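Local coordinates for protein putative antibiotic biosynthesis monooxygenase (PDB 3GZ7) that probably acts as a small monooxygenase of the antibiotic biosynthesis family, built as a dimeric alpha-beta barrel, although its substrate is unknown, at residues Met20-Ala25 and Thr70-Trp75; Ser26-Pro31 and Pro66-Leu71; Pro46-Ala51 and Gln92-Leu97; Gly53-Ala58 and Asp74-Asp79. One frame throughout, in Å; residues are numbered along the deposited sequence. Where two conformers were deposited one is given.

Contact 1 (Met20-Ala25 and Thr70-Trp75); sequences MIQEIA and TLVVDW
The indole of W75 presents its NE1 edge to E23 across the strands, while V73 CG1 from its own strand covers one of its faces near the rim; H81 also stacks on the ring. CB of E23 lies at the indole edge, and beyond it the carboxylate runs alongside the ring, the two planes only 20° apart. NE1 donates to E23 OE1 at 3.0 Å, in the ring plane and close to straight, using the lone pair on the side away from the other oxygen. The extended E23 chain, with CG anti to the backbone N (chi1 165°), carries the carboxylate to this edge, where V73 CG2 packs 3.6 Å from OE1.

The opposite sheet face carries Q22, I24, V72 and D74. Here Q22 NE2 donates within its amide plane to D74 OD1 at 3.0 Å, meeting the oxygen nearly head-on, though the amide and carboxylate are turned 34° apart. V72 CG1 lies 3.6 Å from the same NE2, and I24 CG2 meets T70 CG2. The T70 hydroxyl bonds to E111 of the second subunit.

Three pairs of backbone bonds join the strands, beginning with I21 N to W75 O at 2.8 Å and ending with L71 N to A25 O at 2.9 Å. The pairing is that of antiparallel neighbours at the centre of a four-stranded sheet: E23, V73 and W75 face the helical layer, while Q22 and T70 approach the second subunit, as expected of a dimeric alpha-beta barrel.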
# COMPACT_ATOMS: atom_id res chain seq x y z
N MSE A 20 1.09 15.69 0.93
CA MSE A 20 1.88 14.57 1.39
C MSE A 20 2.03 13.49 0.31
O MSE A 20 1.14 13.31 -0.54
CB MSE A 20 1.20 13.98 2.63
CG MSE A 20 2.08 13.25 3.62
SE MSE A 20 3.14 14.38 4.84
CE MSE A 20 1.82 15.47 5.64
N ILE A 21 3.18 12.81 0.32
CA ILE A 21 3.38 11.60 -0.44
C ILE A 21 3.70 10.44 0.51
O ILE A 21 4.05 10.65 1.67
CB ILE A 21 4.43 11.80 -1.54
CG1 ILE A 21 5.84 12.00 -0.97
CG2 ILE A 21 4.01 13.00 -2.49
CD1 ILE A 21 6.66 10.69 -0.74
N GLN A 22 3.49 9.21 0.04
CA GLN A 22 3.82 8.00 0.78
C GLN A 22 4.88 7.19 0.05
O GLN A 22 4.75 6.91 -1.13
CB GLN A 22 2.57 7.16 0.98
CG GLN A 22 1.51 7.84 1.89
CD GLN A 22 0.41 6.88 2.26
OE1 GLN A 22 -0.01 6.07 1.42
NE2 GLN A 22 -0.05 6.95 3.52
N GLU A 23 5.96 6.91 0.74
CA GLU A 23 6.90 5.90 0.32
C GLU A 23 6.25 4.58 0.63
O GLU A 23 5.76 4.40 1.74
CB GLU A 23 8.22 6.01 1.13
CG GLU A 23 9.15 4.77 1.02
CD GLU A 23 10.21 4.68 2.08
OE1 GLU A 23 10.33 5.62 2.90
OE2 GLU A 23 10.96 3.67 2.10
N ILE A 24 6.27 3.66 -0.34
CA ILE A 24 5.82 2.24 -0.17
C ILE A 24 7.03 1.36 -0.36
O ILE A 24 7.62 1.36 -1.41
CB ILE A 24 4.74 1.86 -1.24
CG1 ILE A 24 3.66 2.93 -1.29
CG2 ILE A 24 4.06 0.52 -0.93
CD1 ILE A 24 2.82 2.98 0.03
N ALA A 25 7.45 0.65 0.68
CA ALA A 25 8.56 -0.28 0.62
C ALA A 25 8.02 -1.71 0.81
O ALA A 25 7.48 -2.02 1.89
CB ALA A 25 9.54 0.04 1.70
N THR A 70 4.85 -4.48 4.15
CA THR A 70 4.87 -3.21 3.46
C THR A 70 5.10 -2.13 4.52
O THR A 70 4.28 -1.95 5.43
CB THR A 70 3.54 -2.90 2.78
OG1 THR A 70 3.14 -4.01 2.00
CG2 THR A 70 3.61 -1.67 1.90
N LEU A 71 6.21 -1.41 4.39
CA LEU A 71 6.40 -0.19 5.19
C LEU A 71 5.79 0.97 4.43
O LEU A 71 6.13 1.16 3.27
CB LEU A 71 7.87 0.08 5.46
CG LEU A 71 8.26 1.03 6.61
CD1 LEU A 71 8.08 0.34 8.00
CD2 LEU A 71 9.71 1.51 6.42
N VAL A 72 4.92 1.74 5.10
CA VAL A 72 4.31 2.96 4.53
C VAL A 72 4.77 4.14 5.36
O VAL A 72 4.55 4.17 6.57
CB VAL A 72 2.75 2.84 4.49
CG1 VAL A 72 2.08 4.10 3.87
CG2 VAL A 72 2.38 1.56 3.73
N VAL A 73 5.51 5.06 4.71
CA VAL A 73 6.13 6.21 5.37
C VAL A 73 5.57 7.48 4.76
O VAL A 73 5.55 7.61 3.54
CB VAL A 73 7.67 6.21 5.26
CG1 VAL A 73 8.26 7.32 6.07
CG2 VAL A 73 8.23 4.87 5.72
N ASP A 74 5.10 8.40 5.60
CA ASP A 74 4.56 9.69 5.15
C ASP A 74 5.66 10.72 5.09
O ASP A 74 6.31 10.95 6.08
CB ASP A 74 3.42 10.15 6.05
CG ASP A 74 2.33 9.09 6.17
OD1 ASP A 74 1.63 8.79 5.20
OD2 ASP A 74 2.23 8.49 7.24
N TRP A 75 5.87 11.26 3.88
CA TRP A 75 6.83 12.31 3.57
C TRP A 75 6.15 13.52 2.97
O TRP A 75 5.19 13.42 2.22
CB TRP A 75 7.89 11.77 2.58
CG TRP A 75 8.71 10.57 3.08
CD1 TRP A 75 8.56 9.24 2.71
CD2 TRP A 75 9.79 10.61 4.02
NE1 TRP A 75 9.51 8.48 3.34
CE2 TRP A 75 10.25 9.28 4.18
CE3 TRP A 75 10.41 11.63 4.76
CZ2 TRP A 75 11.30 8.95 5.03
CZ3 TRP A 75 11.43 11.30 5.62
CH2 TRP A 75 11.87 9.97 5.76

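Contact 2 (Ser26-Pro31 and Pro66-Leu71); sequences SILVQP and PQRYTL
I27 and Y69 are partners in an antiparallel beta pair, where the last residues of strand 21-28 lie against the first of strand 68-75, its neighbour in the sheet that each subunit brings to the dimeric alpha-beta barrel. Backbone bonds hold them: I27 N donates to Y69 O at 2.8 Å, Y69 N returns a bond to I27 O, and V29 N reaches Q67 O at 2.9 Å. R68 CA adds a C-H contact to I27 O.

Apolar packing falls on both faces. On the one facing helix 34-49, I27 CD1 rests 3.9 Å from L71 CB, and V29 CG2 meets the Y69 ring at CD1, also at 3.9 Å. The ring has F37 edge-to-face against it, and its hydroxyl is hydrogen-bonded to E38.

On the other face L28 and R68 pair. With CG anti to the backbone N (chi1 177°), L28 sends CD1 to within 3.6 Å of R68 CG and over one face of the guanidinium, near its rim. The arginine chain bends at chi3, which brings the flat group back across L28.

Water-mediated bonds finish the contact at the edge of that guanidinium. Water 1 joins it only weakly, while donating to S26 O. Water 2 lies in the guanidinium plane, accepting from R68 NH1 at 2.6 Å and donating to I27 O at 2.8 Å.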
# COMPACT_ATOMS: atom_id res chain seq x y z
N SER A 26 8.09 -2.54 -0.23
CA SER A 26 7.68 -3.94 -0.17
C SER A 26 8.86 -4.75 0.22
O SER A 26 9.84 -4.83 -0.54
CB SER A 26 7.18 -4.49 -1.49
OG SER A 26 6.49 -3.47 -2.18
N ILE A 27 8.77 -5.35 1.39
CA ILE A 27 9.88 -6.03 2.01
C ILE A 27 9.61 -7.54 1.99
O ILE A 27 8.46 -7.97 2.22
CB ILE A 27 10.05 -5.50 3.46
CG1 ILE A 27 10.30 -3.99 3.42
CG2 ILE A 27 11.17 -6.24 4.18
CD1 ILE A 27 9.79 -3.22 4.60
N LEU A 28 10.61 -8.35 1.66
CA LEU A 28 10.54 -9.79 1.84
C LEU A 28 11.55 -10.20 2.93
O LEU A 28 12.76 -9.96 2.80
CB LEU A 28 10.79 -10.56 0.54
CG LEU A 28 10.80 -12.10 0.61
CD1 LEU A 28 9.38 -12.65 0.83
CD2 LEU A 28 11.42 -12.71 -0.67
N VAL A 29 11.04 -10.78 4.02
CA VAL A 29 11.85 -11.14 5.16
C VAL A 29 12.31 -12.60 4.97
O VAL A 29 11.56 -13.43 4.51
CB VAL A 29 11.06 -10.96 6.47
CG1 VAL A 29 11.65 -11.73 7.58
CG2 VAL A 29 10.98 -9.49 6.87
N GLN A 30 13.56 -12.87 5.33
CA GLN A 30 14.10 -14.22 5.39
C GLN A 30 13.25 -15.13 6.31
O GLN A 30 12.82 -14.70 7.40
CB GLN A 30 15.53 -14.18 5.92
CG GLN A 30 16.53 -13.65 4.98
CD GLN A 30 17.93 -13.72 5.55
OE1 GLN A 30 18.32 -14.75 6.10
NE2 GLN A 30 18.70 -12.64 5.42
N PRO A 31 13.03 -16.39 5.88
CA PRO A 31 12.19 -17.33 6.62
C PRO A 31 12.61 -17.41 8.07
O PRO A 31 13.80 -17.57 8.34
CB PRO A 31 12.49 -18.67 5.93
CG PRO A 31 12.93 -18.31 4.53
CD PRO A 31 13.61 -16.99 4.66
N PRO A 66 3.06 -14.43 4.42
CA PRO A 66 3.45 -13.90 5.72
C PRO A 66 4.91 -13.46 5.93
O PRO A 66 5.18 -12.69 6.85
CB PRO A 66 3.03 -15.01 6.72
CG PRO A 66 2.04 -15.81 5.98
CD PRO A 66 2.48 -15.78 4.55
N GLN A 67 5.84 -13.89 5.07
CA GLN A 67 7.16 -13.29 5.08
C GLN A 67 7.19 -11.90 4.38
O GLN A 67 8.21 -11.28 4.42
CB GLN A 67 8.18 -14.18 4.41
CG GLN A 67 8.48 -15.49 5.09
CD GLN A 67 9.18 -16.44 4.13
OE1 GLN A 67 10.08 -16.05 3.37
NE2 GLN A 67 8.77 -17.69 4.15
N ARG A 68 6.08 -11.43 3.77
CA ARG A 68 6.08 -10.15 3.09
C ARG A 68 5.34 -9.10 3.92
O ARG A 68 4.25 -9.37 4.49
CB ARG A 68 5.46 -10.22 1.69
CG ARG A 68 6.09 -11.21 0.78
CD ARG A 68 5.56 -11.14 -0.66
NE ARG A 68 6.66 -11.46 -1.56
CZ ARG A 68 7.61 -10.59 -1.94
NH1 ARG A 68 7.57 -9.32 -1.59
NH2 ARG A 68 8.61 -11.00 -2.72
N TYR A 69 5.94 -7.90 3.94
CA TYR A 69 5.52 -6.76 4.68
C TYR A 69 5.59 -5.53 3.76
O TYR A 69 6.28 -5.55 2.72
CB TYR A 69 6.44 -6.52 5.89
CG TYR A 69 6.40 -7.55 7.01
CD1 TYR A 69 7.14 -8.74 6.95
CD2 TYR A 69 5.68 -7.29 8.17
CE1 TYR A 69 7.11 -9.66 8.01
CE2 TYR A 69 5.64 -8.19 9.20
CZ TYR A 69 6.37 -9.36 9.14
OH TYR A 69 6.31 -10.20 10.22
N THR A 70 4.85 -4.48 4.15
CA THR A 70 4.87 -3.21 3.46
C THR A 70 5.10 -2.13 4.52
O THR A 70 4.28 -1.95 5.43
CB THR A 70 3.54 -2.90 2.78
OG1 THR A 70 3.14 -4.01 2.00
CG2 THR A 70 3.61 -1.67 1.90
N LEU A 71 6.21 -1.41 4.39
CA LEU A 71 6.40 -0.19 5.19
C LEU A 71 5.79 0.97 4.43
O LEU A 71 6.13 1.16 3.27
CB LEU A 71 7.87 0.08 5.46
CG LEU A 71 8.26 1.03 6.61
CD1 LEU A 71 8.08 0.34 8.00
CD2 LEU A 71 9.71 1.51 6.42
O HOH W 1 9.74 -7.01 -2.84
O HOH W 2 6.64 -7.61 0.14

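Contact 3 (Pro46-Ala51 and Gln92-Leu97); sequences PLFMRA and QEWRKL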
# COMPACT_ATOMS: atom_id res chain seq x y z
N PRO A 46 11.30 5.67 15.57
CA PRO A 46 11.79 7.02 15.94
C PRO A 46 12.88 7.66 15.03
O PRO A 46 12.94 8.89 14.92
CB PRO A 46 12.35 6.82 17.35
CG PRO A 46 11.61 5.66 17.87
CD PRO A 46 11.44 4.74 16.70
N LEU A 47 13.73 6.84 14.42
CA LEU A 47 14.63 7.28 13.35
C LEU A 47 13.90 7.94 12.22
O LEU A 47 14.34 8.98 11.70
CB LEU A 47 15.44 6.09 12.75
CG LEU A 47 16.45 5.42 13.68
CD1 LEU A 47 17.18 4.18 13.05
CD2 LEU A 47 17.43 6.46 14.18
N PHE A 48 12.81 7.32 11.78
CA PHE A 48 11.98 7.89 10.73
C PHE A 48 11.20 9.15 11.20
O PHE A 48 11.18 10.14 10.50
CB PHE A 48 10.97 6.86 10.20
CG PHE A 48 11.55 5.86 9.21
CD1 PHE A 48 11.63 6.16 7.86
CD2 PHE A 48 11.97 4.61 9.63
CE1 PHE A 48 12.13 5.25 6.95
CE2 PHE A 48 12.47 3.72 8.72
CZ PHE A 48 12.55 4.05 7.38
N MSE A 49 10.55 9.07 12.36
CA MSE A 49 9.70 10.18 12.89
C MSE A 49 10.47 11.45 13.02
O MSE A 49 9.97 12.54 12.72
CB MSE A 49 9.09 9.84 14.28
CG MSE A 49 8.11 8.64 14.34
SE MSE A 49 6.57 8.76 13.15
CE MSE A 49 5.45 10.14 14.04
N ARG A 50 11.70 11.34 13.48
CA ARG A 50 12.61 12.50 13.53
C ARG A 50 13.30 12.86 12.17
O ARG A 50 14.01 13.86 12.11
CB ARG A 50 13.65 12.33 14.63
CG ARG A 50 14.86 11.57 14.24
CD ARG A 50 15.56 11.09 15.49
NE ARG A 50 16.82 10.41 15.20
CZ ARG A 50 17.43 9.59 16.05
NH1 ARG A 50 16.91 9.35 17.24
NH2 ARG A 50 18.57 9.03 15.72
N ALA A 51 13.08 12.10 11.09
CA ALA A 51 13.63 12.46 9.79
C ALA A 51 12.96 13.72 9.28
O ALA A 51 11.78 13.96 9.54
CB ALA A 51 13.47 11.34 8.79
N GLN A 92 21.71 4.72 7.83
CA GLN A 92 22.75 3.76 8.15
C GLN A 92 22.39 2.96 9.42
O GLN A 92 22.69 1.77 9.52
CB GLN A 92 24.14 4.46 8.31
CG GLN A 92 24.48 5.52 7.20
CD GLN A 92 24.47 4.92 5.80
OE1 GLN A 92 24.95 3.82 5.61
NE2 GLN A 92 23.96 5.66 4.82
N GLU A 93 21.71 3.61 10.36
CA GLU A 93 21.25 2.95 11.60
C GLU A 93 19.99 2.05 11.37
O GLU A 93 19.88 0.95 11.93
CB GLU A 93 20.96 4.03 12.64
CG GLU A 93 20.49 3.54 13.96
CD GLU A 93 21.54 2.74 14.69
OE1 GLU A 93 22.70 2.68 14.23
OE2 GLU A 93 21.18 2.15 15.73
N TRP A 94 19.07 2.50 10.53
CA TRP A 94 17.98 1.67 10.07
C TRP A 94 18.53 0.37 9.48
O TRP A 94 18.07 -0.69 9.81
CB TRP A 94 17.10 2.45 9.06
CG TRP A 94 16.18 1.58 8.21
CD1 TRP A 94 16.40 1.19 6.93
CD2 TRP A 94 14.91 1.00 8.59
NE1 TRP A 94 15.38 0.41 6.48
CE2 TRP A 94 14.44 0.27 7.47
CE3 TRP A 94 14.14 1.03 9.74
CZ2 TRP A 94 13.22 -0.43 7.48
CZ3 TRP A 94 12.93 0.33 9.75
CH2 TRP A 94 12.48 -0.39 8.61
N ARG A 95 19.51 0.46 8.59
CA ARG A 95 20.05 -0.73 7.94
C ARG A 95 20.80 -1.64 8.90
O ARG A 95 20.71 -2.84 8.77
CB ARG A 95 20.92 -0.35 6.73
CG ARG A 95 20.07 -0.02 5.49
CD ARG A 95 19.23 -1.27 5.19
NE ARG A 95 18.78 -1.43 3.81
CZ ARG A 95 19.52 -1.87 2.80
NH1 ARG A 95 20.81 -2.19 2.95
NH2 ARG A 95 18.93 -1.98 1.59
N LYS A 96 21.49 -1.07 9.87
CA LYS A 96 22.04 -1.85 10.99
C LYS A 96 21.00 -2.57 11.85
O LYS A 96 21.23 -3.68 12.30
CB LYS A 96 22.94 -0.96 11.87
CG LYS A 96 24.27 -0.61 11.16
CD LYS A 96 24.99 0.61 11.78
CE LYS A 96 26.16 1.04 10.89
NZ LYS A 96 27.04 1.96 11.65
N LEU A 97 19.85 -1.93 12.07
CA LEU A 97 18.76 -2.53 12.84
C LEU A 97 17.96 -3.64 12.08
O LEU A 97 17.57 -4.61 12.70
CB LEU A 97 17.79 -1.46 13.36
CG LEU A 97 18.19 -0.68 14.60
CD1 LEU A 97 17.54 0.71 14.65
CD2 LEU A 97 17.81 -1.47 15.85
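Helices 34-49 and 89-98, which pack together in the layer on one face of the sheet, meet where L47 and F48 face E93, W94 and L97. The central feature is a T-shaped aromatic pair. F48 points its CE2 edge at one face of the W94 indole, off-centre toward the CE3 side, and CE2 stands 3.3 Å from W94 CE3. The centroids of the F48 ring and the six-membered ring of W94 are 4.9 Å apart. Their planes make 79°. W94 turns its indole to this edge with CG anti to the backbone N (chi1 163°).

Beside the rings, L47 contributes a single methyl. Its CD1 pushes between side chains of the other helix, 3.5 Å from E93 CG and 3.8 Å from L97 CD1, and also approaches W94 N. The carbon part of E93 is what it touches.

F48 extends the cluster, stacking on F85 and touching L71, V73 and W75 of strand 68-75. R50, just past the end of helix 34-49, forms a salt bridge with D90.

The indole NE1 is hydrogen-bonded to a citrate, as is R95 NE; the citrate probably came from the crystallisation liquor, but it may mark a pocket. No hydrogen bond crosses between the two segments, so dispersion and the ring-edge to pi-face attraction hold them.

Contact 4 (Gly53-Ala58 and Asp74-Asp79); sequences GCHGVA and DWETVD
C54 packs against a face of W75 on the buried side of this hairpin, whereas H55 and E76 meet on its exposed side. The cysteine CB touches the ring at CZ3, 3.6 Å away, and SG, set anti to the backbone N (chi1 -169°), sits over a face of the six-membered ring, 4.4 Å from its centroid and 13° off the normal. F48 of helix 34-49 touches both residues.

The backbone is equally close-knit. E76 N donates to G53 O at 2.9 Å. H55 N then bonds to D74 O at 3.0 Å, and D74 N to G56 O at 2.8 Å. G56 has a positive phi (151°), and its CA comes within 3.5 Å of D74 OD2; the other oxygen of that carboxylate is taken by Q22. G53, also with positive phi, precedes the strand.

On the solvent side an extended E76 chain reaches the H55 imidazole edge, ring and carboxylate nearly coplanar. NE2 of H55 points at E76 OE2, but their separation of 2.4 Å is too short to take literally, and the pair remains doubtful in detail. Farther along, T77 is the N-cap of helix 78-85, its OG1 accepting from N80 N.

The firm chemistry therefore lies inside and along the main chain: sulfur-aromatic and apolar contact fix C54 against the indole, and three backbone hydrogen bonds join the two segments, so the hairpin pairing need not depend on the exposed H55 and E76.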
# COMPACT_ATOMS: atom_id res chain seq x y z
N GLY A 53 10.82 16.16 7.37
CA GLY A 53 9.59 16.03 6.61
C GLY A 53 8.80 14.73 6.72
O GLY A 53 7.89 14.51 5.91
N CYS A 54 9.17 13.88 7.68
CA CYS A 54 8.46 12.67 7.98
C CYS A 54 7.32 12.94 8.97
O CYS A 54 7.57 13.50 10.04
CB CYS A 54 9.40 11.62 8.61
SG CYS A 54 8.67 9.97 8.72
N HIS A 55 6.10 12.53 8.59
CA HIS A 55 4.90 12.61 9.41
C HIS A 55 4.21 11.28 9.66
O HIS A 55 3.02 11.27 9.87
CB HIS A 55 3.90 13.57 8.76
CG HIS A 55 4.49 14.93 8.54
ND1 HIS A 55 4.45 15.92 9.50
CD2 HIS A 55 5.19 15.44 7.50
CE1 HIS A 55 5.10 16.98 9.05
NE2 HIS A 55 5.56 16.72 7.85
N GLY A 56 4.95 10.17 9.66
CA GLY A 56 4.36 8.88 10.04
C GLY A 56 5.02 7.67 9.38
O GLY A 56 5.51 7.80 8.26
N VAL A 57 5.03 6.55 10.12
CA VAL A 57 5.58 5.25 9.75
C VAL A 57 4.65 4.10 10.22
O VAL A 57 4.34 3.98 11.42
CB VAL A 57 6.96 5.06 10.39
CG1 VAL A 57 7.62 3.74 9.92
CG2 VAL A 57 7.83 6.22 10.04
N ALA A 58 4.20 3.28 9.28
CA ALA A 58 3.33 2.12 9.55
C ALA A 58 3.91 0.84 8.86
O ALA A 58 4.56 0.91 7.78
CB ALA A 58 1.93 2.43 9.05
N ASP A 74 5.10 8.40 5.60
CA ASP A 74 4.56 9.69 5.15
C ASP A 74 5.66 10.72 5.09
O ASP A 74 6.31 10.95 6.08
CB ASP A 74 3.42 10.15 6.05
CG ASP A 74 2.33 9.09 6.17
OD1 ASP A 74 1.63 8.79 5.20
OD2 ASP A 74 2.23 8.49 7.24
N TRP A 75 5.87 11.26 3.88
CA TRP A 75 6.83 12.31 3.57
C TRP A 75 6.15 13.52 2.97
O TRP A 75 5.19 13.42 2.22
CB TRP A 75 7.89 11.77 2.58
CG TRP A 75 8.71 10.57 3.08
CD1 TRP A 75 8.56 9.24 2.71
CD2 TRP A 75 9.79 10.61 4.02
NE1 TRP A 75 9.51 8.48 3.34
CE2 TRP A 75 10.25 9.28 4.18
CE3 TRP A 75 10.41 11.63 4.76
CZ2 TRP A 75 11.30 8.95 5.03
CZ3 TRP A 75 11.43 11.30 5.62
CH2 TRP A 75 11.87 9.97 5.76
N GLU A 76 6.67 14.70 3.28
CA GLU A 76 6.18 15.93 2.65
C GLU A 76 6.49 15.98 1.16
O GLU A 76 5.65 16.39 0.37
CB GLU A 76 6.75 17.18 3.34
CG GLU A 76 6.11 17.47 4.71
CD GLU A 76 6.91 18.53 5.54
OE1 GLU A 76 7.68 19.31 4.95
OE2 GLU A 76 6.72 18.58 6.79
N THR A 77 7.72 15.58 0.82
CA THR A 77 8.19 15.44 -0.54
C THR A 77 8.98 14.12 -0.74
O THR A 77 9.48 13.54 0.23
CB THR A 77 9.17 16.60 -0.93
OG1 THR A 77 10.44 16.40 -0.30
CG2 THR A 77 8.59 17.97 -0.55
N VAL A 78 9.09 13.67 -1.99
CA VAL A 78 9.91 12.49 -2.35
C VAL A 78 11.37 12.78 -2.01
O VAL A 78 12.08 11.86 -1.56
CB VAL A 78 9.76 12.02 -3.87
CG1 VAL A 78 10.82 10.88 -4.28
CG2 VAL A 78 8.35 11.58 -4.17
N ASP A 79 11.83 14.03 -2.21
CA ASP A 79 13.26 14.32 -1.86
C ASP A 79 13.52 14.21 -0.37
O ASP A 79 14.63 13.87 0.03
CB ASP A 79 13.73 15.68 -2.30
CG ASP A 79 13.88 15.82 -3.79
OD1 ASP A 79 14.08 14.84 -4.55
OD2 ASP A 79 13.80 16.97 -4.20

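How the contacts relate
Along the chain strand 21-28 comes first, then helix 34-49, strands 54-62 and 68-75, helix 78-85 and helix 89-98. Contacts 1 and 2 follow one strand pair from end to end, their centres 15 Å apart, sharing T70 and L71. Contact 4 adds the hairpin neighbour on the far edge of strand 68-75, with its centre 6 Å from that of contact 1, sharing D74 and W75; its centre is about 21 Å from that of contact 2. Contact 4 is nested in the loop closed by contact 3, whose helical layer packs on sheet residues of contacts 1 and 4. One sheet thus carries helices on one face and, at contacts 1, 2 and 4, touches the second subunit, consistent with a dimeric barrel.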